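PDB 6H24: replication protein from Sphinx1.76-related DNA, which probably takes part in starting plasmid DNA replication, this chain being its N-terminal winged-helix (WH1) domain. Local coordinates for residues Glu31-Gly36 and Arg123-Phe128; Tyr81-Glu86 and Ile90-Arg95. One frame throughout, in Å; residues are numbered along the deposited sequence.

Interaction 1 of 2, residues Glu31-Gly36 and Arg123-Phe128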
loop_
_atom_site.group_PDB
_atom_site.type_symbol
_atom_site.label_atom_id
_atom_site.label_comp_id
_atom_site.label_asym_id
_atom_site.label_seq_id
_atom_site.Cartn_x
_atom_site.Cartn_y
_atom_site.Cartn_z
ATOM N N GLU A 31 9.045 -17.592 -7.042
ATOM C CA GLU A 31 9.305 -17.135 -8.404
ATOM C C GLU A 31 10.312 -15.991 -8.430
ATOM O O GLU A 31 11.105 -15.886 -9.375
ATOM C CB GLU A 31 8.001 -16.714 -9.080
ATOM C CG GLU A 31 8.142 -16.474 -10.575
ATOM C CD GLU A 31 6.815 -16.530 -11.315
ATOM O OE1 GLU A 31 5.898 -17.257 -10.872
ATOM O OE2 GLU A 31 6.686 -15.845 -12.348
ATOM N N ALA A 32 10.311 -15.134 -7.407
ATOM C CA ALA A 32 11.287 -14.053 -7.356
ATOM C C ALA A 32 12.697 -14.619 -7.321
ATOM O O ALA A 32 13.548 -14.273 -8.147
ATOM C CB ALA A 32 11.034 -13.170 -6.133
ATOM N N ARG A 33 12.953 -15.507 -6.365
ATOM C CA ARG A 33 14.245 -16.171 -6.268
ATOM C C ARG A 33 14.607 -16.854 -7.583
ATOM O O ARG A 33 15.724 -16.694 -8.096
ATOM C CB ARG A 33 14.174 -17.173 -5.112
ATOM C CG ARG A 33 15.474 -17.591 -4.493
ATOM C CD ARG A 33 15.240 -17.939 -3.017
ATOM N NE ARG A 33 14.149 -18.899 -2.832
ATOM C CZ ARG A 33 13.328 -18.927 -1.783
ATOM N NH1 ARG A 33 13.445 -18.036 -0.805
ATOM N NH2 ARG A 33 12.379 -19.845 -1.716
ATOM N N GLU A 34 13.650 -17.578 -8.175
ATOM C CA GLU A 34 13.944 -18.362 -9.372
ATOM C C GLU A 34 14.329 -17.483 -10.556
ATOM O O GLU A 34 15.159 -17.888 -11.381
ATOM C CB GLU A 34 12.739 -19.233 -9.738
ATOM N N THR A 35 13.743 -16.289 -10.669
ATOM C CA THR A 35 14.011 -15.395 -11.790
ATOM C C THR A 35 14.980 -14.270 -11.435
ATOM O O THR A 35 15.081 -13.294 -12.184
ATOM C CB THR A 35 12.708 -14.790 -12.331
ATOM O OG1 THR A 35 12.040 -14.055 -11.297
ATOM C CG2 THR A 35 11.790 -15.874 -12.868
ATOM N N GLY A 36 15.684 -14.379 -10.313
ATOM C CA GLY A 36 16.717 -13.417 -9.984
ATOM C C GLY A 36 16.218 -12.046 -9.594
ATOM O O GLY A 36 16.890 -11.049 -9.880
ATOM N N ARG A 123 10.104 -14.630 7.315
ATOM C CA ARG A 123 9.264 -15.168 8.380
ATOM C C ARG A 123 7.939 -15.676 7.820
ATOM O O ARG A 123 7.426 -16.713 8.259
ATOM C CB ARG A 123 9.017 -14.104 9.446
ATOM C CG ARG A 123 10.254 -13.740 10.252
ATOM C CD ARG A 123 10.574 -14.807 11.297
ATOM N NE ARG A 123 9.520 -14.919 12.304
ATOM C CZ ARG A 123 8.652 -15.926 12.397
ATOM N NH1 ARG A 123 8.692 -16.945 11.548
ATOM N NH2 ARG A 123 7.738 -15.911 13.356
ATOM N N LEU A 124 7.364 -14.957 6.851
ATOM C CA LEU A 124 6.139 -15.439 6.222
ATOM C C LEU A 124 6.387 -16.724 5.443
ATOM O O LEU A 124 5.539 -17.620 5.437
ATOM C CB LEU A 124 5.544 -14.377 5.300
ATOM C CG LEU A 124 4.958 -13.139 5.980
ATOM C CD1 LEU A 124 4.533 -12.110 4.931
ATOM C CD2 LEU A 124 3.788 -13.507 6.880
ATOM N N GLU A 125 7.520 -16.818 4.741
ATOM C CA GLU A 125 7.831 -18.062 4.039
ATOM C C GLU A 125 7.853 -19.226 5.024
ATOM O O GLU A 125 7.349 -20.313 4.718
ATOM C CB GLU A 125 9.142 -17.924 3.260
ATOM C CG GLU A 125 9.528 -19.183 2.469
ATOM C CD GLU A 125 10.768 -19.012 1.594
ATOM O OE1 GLU A 125 11.545 -18.052 1.797
ATOM O OE2 GLU A 125 10.977 -19.871 0.705
ATOM N N GLU A 126 8.430 -19.015 6.216
ATOM C CA GLU A 126 8.455 -20.049 7.248
ATOM C C GLU A 126 7.048 -20.354 7.744
ATOM O O GLU A 126 6.652 -21.521 7.857
ATOM C CB GLU A 126 9.331 -19.599 8.424
ATOM C CG GLU A 126 10.798 -19.398 8.076
ATOM C CD GLU A 126 11.589 -18.707 9.179
ATOM O OE1 GLU A 126 11.032 -18.466 10.273
ATOM O OE2 GLU A 126 12.777 -18.399 8.946
ATOM N N GLN A 127 6.271 -19.303 8.017
ATOM C CA GLN A 127 4.925 -19.460 8.549
ATOM C C GLN A 127 4.042 -20.269 7.610
ATOM O O GLN A 127 3.210 -21.068 8.055
ATOM C CB GLN A 127 4.322 -18.068 8.777
ATOM C CG GLN A 127 2.989 -18.048 9.490
ATOM C CD GLN A 127 3.137 -18.158 10.990
ATOM O OE1 GLN A 127 4.165 -18.620 11.494
ATOM N NE2 GLN A 127 2.110 -17.729 11.718
ATOM N N PHE A 128 4.178 -20.033 6.311
ATOM C CA PHE A 128 3.293 -20.589 5.298
ATOM C C PHE A 128 3.761 -21.899 4.686
ATOM O O PHE A 128 2.951 -22.582 4.053
ATOM C CB PHE A 128 3.083 -19.542 4.200
ATOM C CG PHE A 128 2.333 -18.312 4.658
ATOM C CD1 PHE A 128 1.545 -18.334 5.800
ATOM C CD2 PHE A 128 2.448 -17.127 3.958
ATOM C CE1 PHE A 128 0.861 -17.199 6.214
ATOM C CE2 PHE A 128 1.770 -15.992 4.370
ATOM C CZ PHE A 128 0.982 -16.028 5.500
#
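Arg33 grips Glu125 end-on, in a two-nitrogen salt bridge between helix 19-34 and helix 121-128. The two side chains come from opposite directions and span backbones whose nearest CA atoms, those of these two residues, lie 12.3 Å apart. Arg33 holds the carboxylate with both terminal nitrogens. NH2 of Arg33 gives a bond of 2.8 Å to OE2 of Glu125, and NH1 of Arg33 gives a nearly straight one of 3.2 Å to OE1 of Glu125. Guanidinium and carboxylate are almost coplanar, with their planes 12° apart. OE1 uses its syn lone pair, and OE2 is also met on its syn side, a little out of plane. Glu125 has CG anti to the backbone N (chi1 -179°) and stays extended beyond it, which carries the carboxylate out toward the other helix.

The packing around the bridge is modest. Glu125 also touches Ile29, earlier on helix 19-34, and that helix ends just past Arg33 in a Schellman motif. Replacing Glu125 with an alanine would probably leave the Arg33 guanidinium without this mate and free to turn.

Only these two side chains touch between 31-36 and 123-128, at the surface. The link is therefore polar, with two charges paired and the rotation of both flat groups fixed.

Interaction 2 of 2, residues Tyr81-Glu86 and Ile90-Arg95; sequences YQEKRE and INITSR
The antiparallel beta hairpin of strands 78-85 and 88-95 contains this contact. Tyr81 pairs with Ile92 and Glu83 with Ile90 as hydrogen-bonded pairs, and Gln82 faces Asn91 as a non-hydrogen-bonded pair. The shorter bonds run from Ile92 N to Tyr81 O and from Ile90 N to Glu83 O, each 2.8 Å. Gln82 CA adds a CA-H...O contact of 3.2 Å to Ile90 O.

Tyr81, Glu83, Ile90 and Ile92 share one face of the hairpin. Ile92 lies over one face of the Tyr81 ring in a CH-pi contact, with CB 4.1 Å from the ring centroid. Its CG2 touches the phenol end, 3.6 Å from CZ of Tyr81. The ring gets there with CG between the backbone N and the carbonyl carbon (chi1 61°). CD1 of Ile92 turns to the Glu83 carboxylate, 3.4 Å from OE1.

Arg85 bends at chi2 and lays its guanidinium over Ile90, whose CG2 sits under the centre of the group, 3.7 Å from CZ of Arg85. NH1 of Arg85 makes a salt bridge of 2.9 Å to OE1 of Glu83, which lies at the guanidinium edge. NE of Arg85 makes a salt bridge to Glu110 of the second subunit, so the guanidinium has two acidic partners.

On the other face, Gln82 and Asn91 run side by side, with CG of Gln82 3.2 Å from OD1 of Asn91.

Tyr81 also packs on Lys6 and Ala9 of helix 2-14. Asn91 to Ser94 of strand 88-95 pair antiparallel with a strand of the second subunit, so the sheet continues across the dimer interface.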
loop_
_atom_site.group_PDB
_atom_site.type_symbol
_atom_site.label_atom_id
_atom_site.label_comp_id
_atom_site.label_asym_id
_atom_site.label_seq_id
_atom_site.Cartn_x
_atom_site.Cartn_y
_atom_site.Cartn_z
ATOM N N TYR A 81 0.123 -2.162 14.635
ATOM C CA TYR A 81 1.190 -2.382 15.608
ATOM C C TYR A 81 1.757 -1.014 15.976
ATOM O O TYR A 81 1.409 0.000 15.370
ATOM C CB TYR A 81 2.277 -3.310 15.041
ATOM C CG TYR A 81 2.946 -2.752 13.807
ATOM C CD1 TYR A 81 2.367 -2.904 12.557
ATOM C CD2 TYR A 81 4.156 -2.064 13.891
ATOM C CE1 TYR A 81 2.959 -2.386 11.423
ATOM C CE2 TYR A 81 4.757 -1.542 12.755
ATOM C CZ TYR A 81 4.145 -1.704 11.526
ATOM O OH TYR A 81 4.721 -1.190 10.390
ATOM N N GLN A 82 2.671 -0.997 16.940
ATOM C CA GLN A 82 3.279 0.247 17.384
ATOM C C GLN A 82 4.783 0.181 17.131
ATOM O O GLN A 82 5.383 -0.898 17.145
ATOM C CB GLN A 82 3.044 0.534 18.878
ATOM C CG GLN A 82 1.618 0.850 19.296
ATOM C CD GLN A 82 1.494 0.970 20.807
ATOM O OE1 GLN A 82 0.663 0.314 21.435
ATOM N NE2 GLN A 82 2.332 1.817 21.401
ATOM N N GLU A 83 5.377 1.358 16.913
ATOM C CA GLU A 83 6.809 1.532 16.707
ATOM C C GLU A 83 7.315 2.734 17.492
ATOM O O GLU A 83 6.562 3.671 17.769
ATOM C CB GLU A 83 7.182 1.766 15.234
ATOM C CG GLU A 83 7.303 0.539 14.384
ATOM C CD GLU A 83 7.813 0.860 12.988
ATOM O OE1 GLU A 83 7.979 2.058 12.658
ATOM O OE2 GLU A 83 8.078 -0.089 12.229
ATOM N N LYS A 84 8.606 2.705 17.820
ATOM C CA LYS A 84 9.279 3.855 18.408
ATOM C C LYS A 84 9.584 4.903 17.339
ATOM O O LYS A 84 9.835 4.571 16.174
ATOM C CB LYS A 84 10.578 3.421 19.096
ATOM N N ARG A 85 9.419 6.166 17.710
ATOM C CA ARG A 85 9.927 7.299 16.952
ATOM C C ARG A 85 10.817 8.115 17.879
ATOM O O ARG A 85 10.888 7.859 19.084
ATOM C CB ARG A 85 8.793 8.162 16.390
ATOM C CG ARG A 85 7.971 7.438 15.341
ATOM C CD ARG A 85 8.597 7.581 13.961
ATOM N NE ARG A 85 7.787 6.943 12.929
ATOM C CZ ARG A 85 7.846 5.649 12.624
ATOM N NH1 ARG A 85 8.686 4.837 13.269
ATOM N NH2 ARG A 85 7.072 5.154 11.674
ATOM N N GLU A 86 11.509 9.106 17.315
ATOM C CA GLU A 86 12.312 9.994 18.149
ATOM C C GLU A 86 11.460 10.587 19.269
ATOM O O GLU A 86 11.813 10.503 20.450
ATOM C CB GLU A 86 12.934 11.115 17.307
ATOM C CG GLU A 86 14.329 10.819 16.748
ATOM C CD GLU A 86 15.085 12.090 16.361
ATOM O OE1 GLU A 86 14.451 13.165 16.285
ATOM O OE2 GLU A 86 16.314 12.023 16.146
ATOM N N ILE A 90 4.514 5.558 17.891
ATOM C CA ILE A 90 3.535 5.791 16.833
ATOM C C ILE A 90 2.663 4.556 16.665
ATOM O O ILE A 90 3.141 3.422 16.767
ATOM C CB ILE A 90 4.220 6.188 15.511
ATOM C CG1 ILE A 90 3.171 6.563 14.461
ATOM C CG2 ILE A 90 5.110 5.060 14.999
ATOM C CD1 ILE A 90 3.733 7.386 13.329
ATOM N N ASN A 91 1.376 4.783 16.404
ATOM C CA ASN A 91 0.407 3.717 16.184
ATOM C C ASN A 91 0.232 3.537 14.679
ATOM O O ASN A 91 -0.368 4.389 14.016
ATOM C CB ASN A 91 -0.922 4.081 16.844
ATOM C CG ASN A 91 -0.839 4.092 18.355
ATOM O OD1 ASN A 91 -0.699 3.049 18.988
ATOM N ND2 ASN A 91 -0.919 5.280 18.940
ATOM N N ILE A 92 0.706 2.411 14.142
ATOM C CA ILE A 92 0.752 2.191 12.699
ATOM C C ILE A 92 -0.341 1.229 12.251
ATOM O O ILE A 92 -0.650 0.248 12.942
ATOM C CB ILE A 92 2.131 1.646 12.277
ATOM C CG1 ILE A 92 3.207 2.699 12.538
ATOM C CG2 ILE A 92 2.133 1.225 10.825
ATOM C CD1 ILE A 92 4.612 2.177 12.373
ATOM N N THR A 93 -0.922 1.509 11.088
ATOM C CA THR A 93 -1.732 0.542 10.357
ATOM C C THR A 93 -1.127 0.347 8.971
ATOM O O THR A 93 -0.834 1.326 8.274
ATOM C CB THR A 93 -3.183 0.993 10.250
ATOM O OG1 THR A 93 -3.694 1.242 11.563
ATOM C CG2 THR A 93 -4.023 -0.079 9.575
ATOM N N SER A 94 -0.952 -0.913 8.567
ATOM C CA SER A 94 -0.282 -1.252 7.319
ATOM C C SER A 94 -1.131 -2.212 6.504
ATOM O O SER A 94 -1.913 -2.988 7.054
ATOM C CB SER A 94 1.101 -1.909 7.567
ATOM O OG SER A 94 1.745 -2.271 6.352
ATOM N N ARG A 95 -0.971 -2.139 5.185
ATOM C CA ARG A 95 -1.441 -3.172 4.285
ATOM C C ARG A 95 -0.447 -4.331 4.235
ATOM O O ARG A 95 0.698 -4.218 4.679
ATOM C CB ARG A 95 -1.632 -2.610 2.875
ATOM C CG ARG A 95 -2.717 -1.537 2.750
ATOM C CD ARG A 95 -4.060 -2.069 3.170
ATOM N NE ARG A 95 -5.119 -1.080 2.987
ATOM C CZ ARG A 95 -6.387 -1.288 3.278
ATOM N NH1 ARG A 95 -6.796 -2.465 3.741
ATOM N NH2 ARG A 95 -7.273 -0.319 3.086
#

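In the fold
Both contacts lie within the WH1 domain, but in different parts of it. Their centres are 25 Å apart, and their nearest atoms are about 9 Å apart without touching. Interaction 1 joins helices 19-34 and 121-128, whose contacting segments are 87 residues apart in sequence. Interaction 2 is local and nested inside the loop that interaction 1 closes. Its centre lies about 20 Å from the centre of the chain, that of interaction 1 about 10 Å. Helix 2-14 is common ground: residues 123-128 and the hairpin both pack on it. Interaction 1 links helices within one subunit, whereas the hairpin of interaction 2 carries its sheet into the second subunit.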